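Local coordinates for protein putative oxidoreductase (Bacteroides fragilis NCTC 9343, PDB 3EOF) that binds flavin mononucleotide and is probably an FMN-dependent, NADP-linked oxidoreductase of the nitroreductase family, with its physiological substrate unknown, at residues D23-L28 / V46-D51; L75-D80 / Q115-L120; R83-C88 / P95-L100; M140-L145 / V151-T156; K205-E210 / E214-V219. One frame throughout, in Å; residues are numbered along the deposited sequence.

Interactions 1, 2 and 4 share one antiparallel sheet. Interactions 1 and 2 have centres 11 Å apart and touch where Leu28 packs on Phe117 and Val48 on Leu75. Interaction 4 continues the same sheet, its centre 13 Å from that of interaction 2, joined by backbone bonding of Phe77 to Thr155. Interaction 3 follows strand 73-80 directly, its centre 21 Å from that of interaction 2. Interaction 5 lies apart, its centre 46 Å from that of interaction 3. A bound FMN, not necessarily the same one, lies about 9 Å from the side chain of Phe207, about 10 Å from that of Ile141, about 11 Å from that of Phe77 and about 12 Å from that of Phe84; interaction 1 is remote from the FMN sites.

Interaction 1. Residues D23-L28 / V46-D51; sequences DLLNDL and VVVTRD
Leu25 of helix 22-32 meets Val48 of strand 44-49, outermost in the sheet of this chain, and Arg50 just after it, a helix-on-sheet contact of the nitroreductase fold. Along 46-51, Val46 to Val48 pair in parallel with a strand of the second subunit, so the sheet continues across the dimer interface. Val48 is the first residue to touch the helix: its CG1 and Leu25 CD2 approach tip to tip at 3.6 Å. Leu25 has CG anti to the backbone N (chi1 -167°), which carries its CD2 branch out from the helix to the strand. Arg50 then returns to the helix with a chain extended from CG to NE that runs opposite to Leu25. The guanidinium ends beside a hydrocarbon, while NH1 is paired elsewhere, in a salt bridge with Asp19 and a hydrogen bond to Ile20 O. Next, the backbone N atoms of Arg50 and Asp51 both bond to Glu181 of the second subunit. Across the contact, Arg50 NH2 lies 3.6 Å from Leu25 CD2 and 3.8 Å from Leu25 CB.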
# COMPACT_ATOMS: atom_id res chain seq x y z
N ASP A 23 25.34 1.99 3.37
CA ASP A 23 25.18 0.67 4.02
C ASP A 23 23.81 0.55 4.69
O ASP A 23 23.10 -0.44 4.48
CB ASP A 23 26.29 0.36 5.04
CG ASP A 23 27.65 -0.03 4.40
OD1 ASP A 23 27.77 0.04 3.17
OD2 ASP A 23 28.61 -0.41 5.16
N LEU A 24 23.45 1.58 5.46
CA LEU A 24 22.16 1.61 6.19
C LEU A 24 20.96 1.75 5.27
O LEU A 24 20.03 0.94 5.34
CB LEU A 24 22.15 2.69 7.31
CG LEU A 24 20.85 2.78 8.14
CD1 LEU A 24 20.53 1.43 8.78
CD2 LEU A 24 20.91 3.87 9.18
N LEU A 25 20.94 2.77 4.42
CA LEU A 25 19.85 2.89 3.47
C LEU A 25 19.66 1.59 2.64
O LEU A 25 18.58 1.08 2.52
CB LEU A 25 20.03 4.11 2.55
CG LEU A 25 18.76 4.43 1.79
CD1 LEU A 25 17.56 4.89 2.68
CD2 LEU A 25 19.09 5.50 0.72
N ASN A 26 20.73 1.06 2.06
CA ASN A 26 20.62 -0.14 1.26
C ASN A 26 20.19 -1.34 2.06
O ASN A 26 19.49 -2.19 1.54
CB ASN A 26 21.92 -0.45 0.54
CG ASN A 26 22.26 0.56 -0.56
OD1 ASN A 26 21.38 1.22 -1.14
ND2 ASN A 26 23.54 0.65 -0.86
N ASP A 27 20.60 -1.43 3.32
CA ASP A 27 20.22 -2.57 4.17
C ASP A 27 18.71 -2.51 4.48
O ASP A 27 18.03 -3.50 4.39
CB ASP A 27 21.05 -2.61 5.44
CG ASP A 27 21.05 -3.98 6.14
OD1 ASP A 27 20.76 -5.03 5.50
OD2 ASP A 27 21.39 -4.02 7.35
N LEU A 28 18.22 -1.32 4.83
CA LEU A 28 16.81 -1.08 5.08
C LEU A 28 16.00 -1.39 3.83
O LEU A 28 15.02 -2.08 3.91
CB LEU A 28 16.57 0.38 5.49
CG LEU A 28 17.12 0.81 6.86
CD1 LEU A 28 16.98 2.34 7.00
CD2 LEU A 28 16.40 0.06 7.95
N VAL A 46 12.68 1.84 -6.69
CA VAL A 46 12.87 2.90 -5.73
C VAL A 46 13.94 3.83 -6.28
O VAL A 46 15.12 3.42 -6.47
CB VAL A 46 13.35 2.35 -4.35
CG1 VAL A 46 13.43 3.52 -3.30
CG2 VAL A 46 12.45 1.18 -3.86
N VAL A 47 13.56 5.08 -6.55
CA VAL A 47 14.53 6.07 -6.91
C VAL A 47 15.00 6.74 -5.61
O VAL A 47 14.19 7.26 -4.83
CB VAL A 47 13.98 7.12 -7.89
CG1 VAL A 47 15.08 8.06 -8.23
CG2 VAL A 47 13.46 6.44 -9.14
N VAL A 48 16.31 6.68 -5.40
CA VAL A 48 16.99 7.28 -4.24
C VAL A 48 17.59 8.62 -4.68
O VAL A 48 18.43 8.66 -5.56
CB VAL A 48 18.11 6.36 -3.70
CG1 VAL A 48 18.88 7.04 -2.53
CG2 VAL A 48 17.52 4.97 -3.29
N THR A 49 17.07 9.70 -4.09
CA THR A 49 17.50 11.07 -4.28
C THR A 49 18.26 11.63 -3.06
O THR A 49 17.71 11.82 -2.00
CB THR A 49 16.28 11.92 -4.55
OG1 THR A 49 15.66 11.40 -5.73
CG2 THR A 49 16.62 13.41 -4.67
N ARG A 50 19.54 11.89 -3.25
CA ARG A 50 20.41 12.42 -2.21
C ARG A 50 21.01 13.77 -2.61
O ARG A 50 21.26 14.60 -1.76
CB ARG A 50 21.56 11.44 -1.96
CG ARG A 50 21.17 10.13 -1.32
CD ARG A 50 22.43 9.34 -1.21
NE ARG A 50 22.35 8.11 -0.45
CZ ARG A 50 22.47 8.03 0.87
NH1 ARG A 50 22.58 9.12 1.61
NH2 ARG A 50 22.40 6.84 1.45
N ASP A 51 21.20 13.99 -3.91
CA ASP A 51 21.77 15.22 -4.43
C ASP A 51 20.89 16.43 -4.15
O ASP A 51 19.68 16.38 -4.37
CB ASP A 51 21.98 15.10 -5.95
CG ASP A 51 22.67 16.33 -6.53
OD1 ASP A 51 23.83 16.59 -6.11
OD2 ASP A 51 22.07 17.02 -7.38

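Interaction 2. Residues L75-D80 / Q115-L120; sequences LTFCAD and QTFCTL
Segment 75-80 of strand 73-80 and segment 115-120 of helix 100-123 stand about one side-chain layer apart, with CA atoms nearest at 10.2 Å for both Leu75 with Phe117 and Phe77 with Gln115. Three buried side chains fill that spacing. Phe117 reaches from the helix with CG anti to the backbone N (chi1 170°) and presents one ring face to Leu75. The methyl Leu75 CD1 sits 3.3 Å above the plane of the Phe117 ring and is shifted toward the rim, over the CE2 and CZ side. Its distance to the Phe117 centroid is 3.7 Å, at 27° from the ring normal, which meets the geometry of a CH-pi contact. Phe77, two residues along the strand, crosses Phe117 at about a right angle and touches it through its far end: Phe77 CZ is 4.0 Å from Phe117 CD2, with that carbon near the plane of the Phe77 ring. The approach is oblique to the Phe117 ring. Within the helix, Gln115 O accepts both Thr119 N and Thr119 OG1 from opposite faces of its carbonyl plane, the hydroxyl bond measuring 2.8 Å. The arrangement joins the central helix 100-123 to strand 73-80 in the hydrophobic core of the nitroreductase fold. Helix 22-32 adds Leu28 and Ser32 against Phe117, and Val46 packs on both strand side chains. Because every touching atom is carbon, the contact is held by dispersion and hydrophobic burial, with the CH-pi geometry supplying its directional element.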
# COMPACT_ATOMS: atom_id res chain seq x y z
N LEU A 75 13.07 9.21 -1.04
CA LEU A 75 12.84 7.96 -1.75
C LEU A 75 11.53 8.01 -2.45
O LEU A 75 10.52 8.23 -1.80
CB LEU A 75 12.79 6.80 -0.79
CG LEU A 75 14.03 6.50 0.03
CD1 LEU A 75 13.66 5.38 0.99
CD2 LEU A 75 15.24 6.12 -0.86
N THR A 76 11.56 7.86 -3.78
CA THR A 76 10.35 7.80 -4.62
C THR A 76 10.10 6.33 -4.93
O THR A 76 10.87 5.72 -5.68
CB THR A 76 10.49 8.64 -5.90
OG1 THR A 76 10.78 10.00 -5.54
CG2 THR A 76 9.21 8.58 -6.74
N PHE A 77 9.07 5.77 -4.28
CA PHE A 77 8.62 4.39 -4.53
C PHE A 77 7.71 4.34 -5.77
O PHE A 77 6.61 4.89 -5.79
CB PHE A 77 7.91 3.86 -3.30
CG PHE A 77 8.80 3.75 -2.10
CD1 PHE A 77 8.94 4.82 -1.22
CD2 PHE A 77 9.50 2.59 -1.86
CE1 PHE A 77 9.74 4.73 -0.14
CE2 PHE A 77 10.31 2.49 -0.78
CZ PHE A 77 10.43 3.59 0.10
N CYS A 78 8.18 3.65 -6.80
CA CYS A 78 7.48 3.52 -8.06
C CYS A 78 6.94 2.13 -8.37
O CYS A 78 7.65 1.12 -8.19
CB CYS A 78 8.45 3.89 -9.20
SG CYS A 78 9.19 5.48 -8.98
N ALA A 79 5.69 2.11 -8.83
CA ALA A 79 5.04 0.93 -9.38
C ALA A 79 5.88 0.66 -10.64
O ALA A 79 6.16 1.57 -11.37
CB ALA A 79 3.59 1.24 -9.75
N ASP A 80 6.31 -0.57 -10.87
CA ASP A 80 7.19 -0.86 -12.01
C ASP A 80 6.87 -2.22 -12.58
O ASP A 80 7.16 -3.26 -11.98
CB ASP A 80 8.64 -0.78 -11.54
CG ASP A 80 9.67 -0.95 -12.66
OD1 ASP A 80 9.40 -1.64 -13.63
OD2 ASP A 80 10.81 -0.42 -12.50
N GLN A 115 6.04 0.91 3.12
CA GLN A 115 5.69 0.84 4.54
C GLN A 115 6.57 -0.14 5.31
O GLN A 115 6.82 0.08 6.47
CB GLN A 115 4.23 0.50 4.70
CG GLN A 115 3.74 0.52 6.13
CD GLN A 115 3.99 1.84 6.85
OE1 GLN A 115 3.92 2.93 6.29
NE2 GLN A 115 4.23 1.72 8.12
N THR A 116 7.08 -1.20 4.68
CA THR A 116 8.01 -2.10 5.37
C THR A 116 9.26 -1.28 5.63
O THR A 116 9.78 -1.25 6.73
CB THR A 116 8.31 -3.41 4.60
OG1 THR A 116 7.07 -4.09 4.32
CG2 THR A 116 9.18 -4.33 5.42
N PHE A 117 9.71 -0.55 4.62
CA PHE A 117 10.87 0.33 4.77
C PHE A 117 10.67 1.33 5.89
O PHE A 117 11.53 1.43 6.76
CB PHE A 117 11.18 1.09 3.47
CG PHE A 117 12.19 2.16 3.67
CD1 PHE A 117 13.54 1.86 3.73
CD2 PHE A 117 11.79 3.49 3.86
CE1 PHE A 117 14.47 2.87 3.99
CE2 PHE A 117 12.70 4.48 4.13
CZ PHE A 117 14.04 4.19 4.18
N CYS A 118 9.57 2.10 5.84
CA CYS A 118 9.28 3.11 6.88
C CYS A 118 9.33 2.54 8.30
O CYS A 118 9.86 3.16 9.19
CB CYS A 118 7.97 3.80 6.64
SG CYS A 118 8.08 4.91 5.24
N THR A 119 8.77 1.36 8.49
CA THR A 119 8.80 0.66 9.76
C THR A 119 10.20 0.24 10.20
O THR A 119 10.57 0.32 11.40
CB THR A 119 7.92 -0.59 9.64
OG1 THR A 119 6.60 -0.18 9.26
CG2 THR A 119 7.87 -1.35 10.92
N LEU A 120 10.98 -0.23 9.25
CA LEU A 120 12.36 -0.63 9.50
C LEU A 120 13.22 0.61 9.78
O LEU A 120 14.04 0.60 10.66
CB LEU A 120 12.92 -1.44 8.34
CG LEU A 120 12.36 -2.86 8.21
CD1 LEU A 120 12.79 -3.45 6.88
CD2 LEU A 120 12.78 -3.79 9.33

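Interaction 3. Residues R83-C88 / P95-L100; sequences RFCKYC and PGYGNL
A cysteine sulfur wedged between a proline and the rim of a tyrosine ring distinguishes this contact. Cys85 SG lies 3.6 Å from Pro95 CB and 3.8 Å from Tyr97 CD2. It is 82° off the Tyr97 ring normal, so this sulfur-aromatic contact is made at the ring edge. The Cys85 torsion (chi1 -66°) sets SG beside its own backbone N and anti to the carbonyl carbon, on the side where it meets both partners. One turn further, Cys88 CB touches the other end of the proline ring, 3.9 Å from Pro95 CD, so Pro95 is gripped by two cysteines of the same helix. On the other side of Cys85 in sequence, Phe84 meets Tyr97 with ring planes at 69°; Tyr97 CE2 lies in the plane of the Phe84 ring at its edge, 3.8 Å from Phe84 CE2. Phe81 stacks on Tyr97, and Asn230 of the second subunit packs on Tyr97 and bonds to Gly96 O. The returning loop also braces itself: Asn99 ND2 bonds to Gly96 O at 2.7 Å, approaching from above the carbonyl plane, and Gly98 is the centre of an inverse gamma turn. Asn99 is the N-cap of helix 100-123. The contact thus folds the loop that leads to this long helix back on helix 82-89, which itself follows strand 73-80.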
# COMPACT_ATOMS: atom_id res chain seq x y z
N ARG A 83 10.43 -3.36 -15.66
CA ARG A 83 11.48 -4.35 -15.48
C ARG A 83 10.97 -5.76 -15.83
O ARG A 83 11.62 -6.50 -16.59
CB ARG A 83 12.07 -4.28 -14.08
CG ARG A 83 13.19 -5.29 -13.82
CD ARG A 83 13.79 -5.06 -12.46
NE ARG A 83 12.74 -5.10 -11.50
CZ ARG A 83 12.28 -4.09 -10.75
NH1 ARG A 83 12.85 -2.91 -10.66
NH2 ARG A 83 11.26 -4.36 -9.97
N PHE A 84 9.81 -6.14 -15.31
CA PHE A 84 9.27 -7.45 -15.65
C PHE A 84 8.97 -7.60 -17.15
O PHE A 84 9.24 -8.63 -17.72
CB PHE A 84 7.99 -7.77 -14.86
CG PHE A 84 7.60 -9.21 -14.97
CD1 PHE A 84 8.38 -10.17 -14.35
CD2 PHE A 84 6.51 -9.60 -15.74
CE1 PHE A 84 8.08 -11.53 -14.45
CE2 PHE A 84 6.19 -10.93 -15.85
CZ PHE A 84 6.98 -11.92 -15.22
N CYS A 85 8.42 -6.58 -17.81
CA CYS A 85 8.15 -6.71 -19.22
C CYS A 85 9.39 -6.82 -20.03
O CYS A 85 9.36 -7.48 -21.06
CB CYS A 85 7.29 -5.57 -19.76
SG CYS A 85 5.67 -5.63 -19.02
N LYS A 86 10.46 -6.15 -19.61
CA LYS A 86 11.73 -6.22 -20.32
C LYS A 86 12.24 -7.65 -20.16
O LYS A 86 12.74 -8.24 -21.08
CB LYS A 86 12.71 -5.12 -19.86
CG LYS A 86 12.61 -3.80 -20.68
CD LYS A 86 13.57 -2.67 -20.18
CE LYS A 86 14.21 -1.91 -21.32
NZ LYS A 86 13.29 -1.43 -22.38
N TYR A 87 12.05 -8.22 -18.98
CA TYR A 87 12.42 -9.62 -18.73
C TYR A 87 11.62 -10.54 -19.67
O TYR A 87 12.18 -11.43 -20.27
CB TYR A 87 12.13 -9.95 -17.27
CG TYR A 87 12.43 -11.38 -16.83
CD1 TYR A 87 13.53 -12.06 -17.29
CD2 TYR A 87 11.63 -12.01 -15.87
CE1 TYR A 87 13.81 -13.38 -16.86
CE2 TYR A 87 11.90 -13.34 -15.43
CZ TYR A 87 13.00 -14.00 -15.92
OH TYR A 87 13.31 -15.31 -15.50
N CYS A 88 10.32 -10.27 -19.83
CA CYS A 88 9.45 -11.04 -20.74
C CYS A 88 10.01 -10.98 -22.16
O CYS A 88 10.20 -12.00 -22.82
CB CYS A 88 8.01 -10.50 -20.71
SG CYS A 88 7.12 -10.83 -19.17
N PRO A 95 4.00 -9.96 -22.61
CA PRO A 95 3.40 -9.38 -21.42
C PRO A 95 2.11 -8.63 -21.72
O PRO A 95 2.00 -8.06 -22.79
CB PRO A 95 4.45 -8.40 -20.96
CG PRO A 95 5.12 -7.97 -22.16
CD PRO A 95 5.18 -9.20 -23.03
N GLY A 96 1.15 -8.68 -20.78
CA GLY A 96 -0.09 -7.91 -20.91
C GLY A 96 -0.40 -7.14 -19.65
O GLY A 96 -1.45 -7.33 -19.01
N TYR A 97 0.53 -6.24 -19.30
CA TYR A 97 0.48 -5.47 -18.06
C TYR A 97 0.26 -3.97 -18.22
O TYR A 97 0.30 -3.24 -17.26
CB TYR A 97 1.72 -5.78 -17.26
CG TYR A 97 1.91 -7.31 -17.10
CD1 TYR A 97 1.02 -8.05 -16.34
CD2 TYR A 97 2.98 -7.97 -17.67
CE1 TYR A 97 1.17 -9.45 -16.16
CE2 TYR A 97 3.16 -9.39 -17.51
CZ TYR A 97 2.23 -10.11 -16.79
OH TYR A 97 2.38 -11.47 -16.60
N GLY A 98 -0.09 -3.54 -19.42
CA GLY A 98 -0.35 -2.15 -19.68
C GLY A 98 -1.81 -1.87 -19.48
O GLY A 98 -2.50 -1.36 -20.39
N ASN A 99 -2.26 -2.15 -18.26
CA ASN A 99 -3.66 -2.00 -17.90
C ASN A 99 -3.82 -1.60 -16.42
O ASN A 99 -2.87 -1.64 -15.66
CB ASN A 99 -4.42 -3.26 -18.27
CG ASN A 99 -3.70 -4.46 -17.83
OD1 ASN A 99 -3.61 -4.72 -16.64
ND2 ASN A 99 -3.18 -5.23 -18.78
N LEU A 100 -5.00 -1.10 -16.09
CA LEU A 100 -5.26 -0.59 -14.75
C LEU A 100 -5.07 -1.64 -13.66
O LEU A 100 -4.54 -1.34 -12.59
CB LEU A 100 -6.67 -0.01 -14.68
CG LEU A 100 -7.12 0.59 -13.35
CD1 LEU A 100 -6.22 1.77 -13.02
CD2 LEU A 100 -8.59 0.98 -13.42

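Interaction 4. Residues M140-L145 / V151-T156; sequences MIIDAL and VFPITT
Ile142 meets the ring of Pro153 along its longer branch. From CB, that branch leaves anti to the carbonyl carbon (chi1 -72°), turning a side chain rooted on the flank of the helix in to the strand. Ile142 CG1 makes the closest touch, 3.6 Å from Pro153 CD and 4.2 Å from Pro153 CG, and its tip, Ile142 CD1, stays against the same proline carbon at 4.0 Å from Pro153 CD. The two side chains cross at about a right angle. In the nitroreductase fold this joins helix 138-145 to strand 151-160, the strand that follows it after a short connection; just beyond the proline, Ile154 and Thr155 form a classic beta bulge opposite Phe77. CA atoms of Ile141 and Pro153 are 7.0 Å apart. Ile141, buried like its two partners, takes the remaining part of the ring. Its CG2 branch is 3.7 Å from Pro153 CB and 4.0 Å from Pro153 CG, while Ile141 CB itself lies 4.1 Å from Pro153 CG. Helix 227-243 contributes Val240 to Ile142, and His62 packs on Ile141.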
# COMPACT_ATOMS: atom_id res chain seq x y z
N MSE A 140 5.40 15.48 -13.09
CA MSE A 140 6.62 16.21 -12.74
C MSE A 140 7.65 15.29 -12.15
O MSE A 140 8.82 15.45 -12.36
CB MSE A 140 6.32 17.31 -11.74
CG MSE A 140 5.50 18.49 -12.32
SE MSE A 140 5.09 19.83 -10.96
CE MSE A 140 6.73 20.53 -10.71
N ILE A 141 7.20 14.34 -11.38
CA ILE A 141 8.11 13.36 -10.78
C ILE A 141 8.58 12.47 -11.91
O ILE A 141 9.74 12.15 -12.00
CB ILE A 141 7.39 12.59 -9.68
CG1 ILE A 141 7.02 13.57 -8.57
CG2 ILE A 141 8.26 11.47 -9.10
CD1 ILE A 141 6.09 13.03 -7.52
N ILE A 142 7.66 12.09 -12.83
CA ILE A 142 8.06 11.28 -13.98
C ILE A 142 9.16 11.96 -14.80
O ILE A 142 10.13 11.31 -15.17
CB ILE A 142 6.86 10.92 -14.86
CG1 ILE A 142 6.00 9.88 -14.12
CG2 ILE A 142 7.35 10.43 -16.23
CD1 ILE A 142 4.55 9.87 -14.63
N ASP A 143 8.97 13.24 -15.11
CA ASP A 143 9.93 13.98 -15.85
C ASP A 143 11.23 14.10 -15.04
O ASP A 143 12.33 13.92 -15.57
CB ASP A 143 9.38 15.40 -16.15
CG ASP A 143 8.15 15.38 -17.03
OD1 ASP A 143 7.90 14.37 -17.71
OD2 ASP A 143 7.43 16.42 -17.07
N ALA A 144 11.11 14.38 -13.74
CA ALA A 144 12.31 14.62 -12.92
C ALA A 144 13.20 13.40 -12.79
O ALA A 144 14.43 13.53 -12.93
CB ALA A 144 11.92 15.17 -11.53
N LEU A 145 12.58 12.24 -12.59
CA LEU A 145 13.31 11.00 -12.34
C LEU A 145 13.45 10.15 -13.59
O LEU A 145 13.99 9.05 -13.53
CB LEU A 145 12.64 10.21 -11.22
CG LEU A 145 12.37 11.01 -9.94
CD1 LEU A 145 11.73 10.15 -8.90
CD2 LEU A 145 13.65 11.68 -9.42
N VAL A 151 6.19 2.55 -15.54
CA VAL A 151 6.75 3.02 -14.26
C VAL A 151 5.93 4.24 -13.89
O VAL A 151 5.70 5.11 -14.71
CB VAL A 151 8.26 3.37 -14.28
CG1 VAL A 151 8.73 3.73 -12.88
CG2 VAL A 151 9.12 2.16 -14.86
N PHE A 152 5.44 4.23 -12.66
CA PHE A 152 4.58 5.26 -12.16
C PHE A 152 4.92 5.54 -10.69
O PHE A 152 4.99 4.61 -9.87
CB PHE A 152 3.10 4.78 -12.32
CG PHE A 152 2.10 5.90 -12.11
CD1 PHE A 152 1.80 6.34 -10.83
CD2 PHE A 152 1.51 6.52 -13.19
CE1 PHE A 152 0.94 7.42 -10.63
CE2 PHE A 152 0.65 7.59 -13.00
CZ PHE A 152 0.36 8.03 -11.70
N PRO A 153 5.12 6.82 -10.32
CA PRO A 153 5.45 7.12 -8.93
C PRO A 153 4.23 7.01 -8.05
O PRO A 153 3.18 7.59 -8.35
CB PRO A 153 5.92 8.56 -9.00
CG PRO A 153 5.12 9.15 -10.09
CD PRO A 153 5.04 8.07 -11.12
N ILE A 154 4.34 6.17 -7.01
CA ILE A 154 3.23 5.89 -6.10
C ILE A 154 3.29 6.80 -4.89
O ILE A 154 2.36 7.58 -4.64
CB ILE A 154 3.19 4.38 -5.67
CG1 ILE A 154 2.89 3.52 -6.92
CG2 ILE A 154 2.12 4.10 -4.60
CD1 ILE A 154 1.63 3.91 -7.66
N THR A 155 4.35 6.68 -4.11
CA THR A 155 4.54 7.60 -2.99
C THR A 155 6.03 7.93 -2.81
O THR A 155 6.89 7.28 -3.38
CB THR A 155 3.94 7.13 -1.69
OG1 THR A 155 3.95 8.23 -0.76
CG2 THR A 155 4.73 5.96 -1.16
N THR A 156 6.28 8.98 -2.02
CA THR A 156 7.61 9.49 -1.75
C THR A 156 7.75 9.62 -0.27
O THR A 156 6.82 10.03 0.40
CB THR A 156 7.81 10.87 -2.38
OG1 THR A 156 7.51 10.75 -3.78
CG2 THR A 156 9.29 11.33 -2.19

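Interaction 5. Residues K205-E210 / E214-V219; sequences KLFIEE and ETLPQV
Phe207 offers a face to Val219 and an edge to Leu216, and these two orientations organise the contact. Val219 CG1 stands 3.2 Å above the Phe207 ring plane, offset toward the rim, 3.6 Å from the centroid and 27° from the ring normal, which qualifies as CH-pi. Its nearest ring carbon is Phe207 CE2, at 3.3 Å. Leu216 CD1 instead lies at the ring edge, near its plane, 3.7 Å from Phe207 CD2, the side chain crossing Phe207 at about a right angle. The phenyl ring is thus held both across its face and along one side. Phe207 has CG anti to the backbone N (chi1 -164°), which turns the ring toward helix 216-224. Helices 202-209 and 216-224 are consecutive short helices joined by a brief loop, and the CA atoms of Ile208 and Leu216 come within 5.6 Å. Ile208 presses on the backbone at the start of the second helix: its CD1 is 3.5 Å from Leu216 N, and its CG2 is 3.7 Å from Glu214 C. Val219 CG2, the other valine branch, meets Ile208 CA. That helix start is tied by Gln218 OE1, which accepts from Glu214 N at 2.8 Å, almost head-on to the carbonyl (C=O...N 166°), and from Thr215 N, which lies well above the amide carbonyl plane. The second subunit binds two polar groups here: Thr215 OG1 bonds to Arg91 O and Gln218 NE2 to Asn92 O of that chain, while its Tyr87 packs on Leu216.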
# COMPACT_ATOMS: atom_id res chain seq x y z
N LYS A 205 -8.97 22.21 17.17
CA LYS A 205 -9.70 23.46 17.38
C LYS A 205 -8.92 24.61 16.70
O LYS A 205 -9.49 25.46 16.07
CB LYS A 205 -9.96 23.68 18.89
CG LYS A 205 -11.02 22.68 19.48
CD LYS A 205 -11.22 22.77 21.02
CE LYS A 205 -9.91 22.48 21.79
NZ LYS A 205 -9.96 22.48 23.30
N LEU A 206 -7.60 24.59 16.79
CA LEU A 206 -6.76 25.60 16.16
C LEU A 206 -6.85 25.47 14.64
O LEU A 206 -6.97 26.46 13.94
CB LEU A 206 -5.28 25.53 16.64
CG LEU A 206 -4.38 26.66 16.11
CD1 LEU A 206 -4.91 28.00 16.58
CD2 LEU A 206 -2.92 26.48 16.50
N PHE A 207 -6.81 24.25 14.15
CA PHE A 207 -6.92 23.97 12.72
C PHE A 207 -8.21 24.55 12.13
O PHE A 207 -8.19 25.17 11.07
CB PHE A 207 -6.84 22.46 12.54
CG PHE A 207 -6.56 22.01 11.16
CD1 PHE A 207 -5.52 22.57 10.43
CD2 PHE A 207 -7.26 20.95 10.62
CE1 PHE A 207 -5.24 22.11 9.13
CE2 PHE A 207 -6.98 20.48 9.33
CZ PHE A 207 -5.95 21.06 8.60
N ILE A 208 -9.31 24.40 12.85
CA ILE A 208 -10.62 24.96 12.44
C ILE A 208 -10.61 26.48 12.45
O ILE A 208 -11.08 27.16 11.52
CB ILE A 208 -11.75 24.48 13.41
CG1 ILE A 208 -11.97 22.97 13.33
CG2 ILE A 208 -13.04 25.22 13.15
CD1 ILE A 208 -12.76 22.38 14.57
N GLU A 209 -10.08 27.03 13.54
CA GLU A 209 -10.06 28.47 13.73
C GLU A 209 -9.19 29.16 12.67
O GLU A 209 -9.62 30.09 11.99
CB GLU A 209 -9.64 28.77 15.19
CG GLU A 209 -9.75 30.21 15.67
CD GLU A 209 -8.40 30.95 15.84
OE1 GLU A 209 -7.36 30.30 16.09
OE2 GLU A 209 -8.41 32.22 15.79
N GLU A 210 -7.98 28.64 12.49
CA GLU A 210 -7.05 29.24 11.56
C GLU A 210 -7.44 29.02 10.10
O GLU A 210 -6.80 29.58 9.21
CB GLU A 210 -5.61 28.79 11.87
CG GLU A 210 -5.26 27.35 11.62
CD GLU A 210 -3.86 26.99 12.15
OE1 GLU A 210 -3.17 27.87 12.73
OE2 GLU A 210 -3.47 25.81 11.99
N GLU A 214 -16.15 26.15 10.86
CA GLU A 214 -16.90 25.92 12.09
C GLU A 214 -16.63 24.53 12.60
O GLU A 214 -16.58 24.30 13.80
CB GLU A 214 -18.39 26.22 11.83
CG GLU A 214 -18.58 27.74 11.58
CD GLU A 214 -19.98 28.21 11.14
OE1 GLU A 214 -20.88 27.37 10.87
OE2 GLU A 214 -20.16 29.45 11.04
N THR A 215 -16.40 23.59 11.69
CA THR A 215 -16.14 22.20 12.08
C THR A 215 -14.87 21.65 11.42
O THR A 215 -14.39 22.14 10.39
CB THR A 215 -17.33 21.31 11.69
OG1 THR A 215 -17.34 21.13 10.29
CG2 THR A 215 -18.66 21.94 12.11
N LEU A 216 -14.34 20.60 12.03
CA LEU A 216 -13.13 19.99 11.55
C LEU A 216 -13.24 19.45 10.09
O LEU A 216 -12.42 19.79 9.25
CB LEU A 216 -12.64 18.93 12.56
CG LEU A 216 -11.32 18.26 12.23
CD1 LEU A 216 -10.23 19.34 12.11
CD2 LEU A 216 -10.99 17.22 13.28
N PRO A 217 -14.28 18.65 9.78
CA PRO A 217 -14.45 18.18 8.42
C PRO A 217 -14.50 19.27 7.36
O PRO A 217 -14.11 19.03 6.24
CB PRO A 217 -15.80 17.45 8.47
CG PRO A 217 -15.88 16.96 9.82
CD PRO A 217 -15.32 18.08 10.65
N GLN A 218 -14.98 20.46 7.69
CA GLN A 218 -15.01 21.54 6.73
C GLN A 218 -13.60 21.93 6.30
O GLN A 218 -13.41 22.36 5.17
CB GLN A 218 -15.72 22.76 7.27
CG GLN A 218 -17.23 22.57 7.39
CD GLN A 218 -17.89 23.61 8.24
OE1 GLN A 218 -17.23 24.42 8.88
NE2 GLN A 218 -19.20 23.60 8.26
N VAL A 219 -12.62 21.78 7.19
CA VAL A 219 -11.25 22.14 6.82
C VAL A 219 -10.81 21.16 5.74
O VAL A 219 -10.16 21.53 4.76
CB VAL A 219 -10.31 22.11 8.01
CG1 VAL A 219 -8.88 22.48 7.55
CG2 VAL A 219 -10.81 23.08 9.11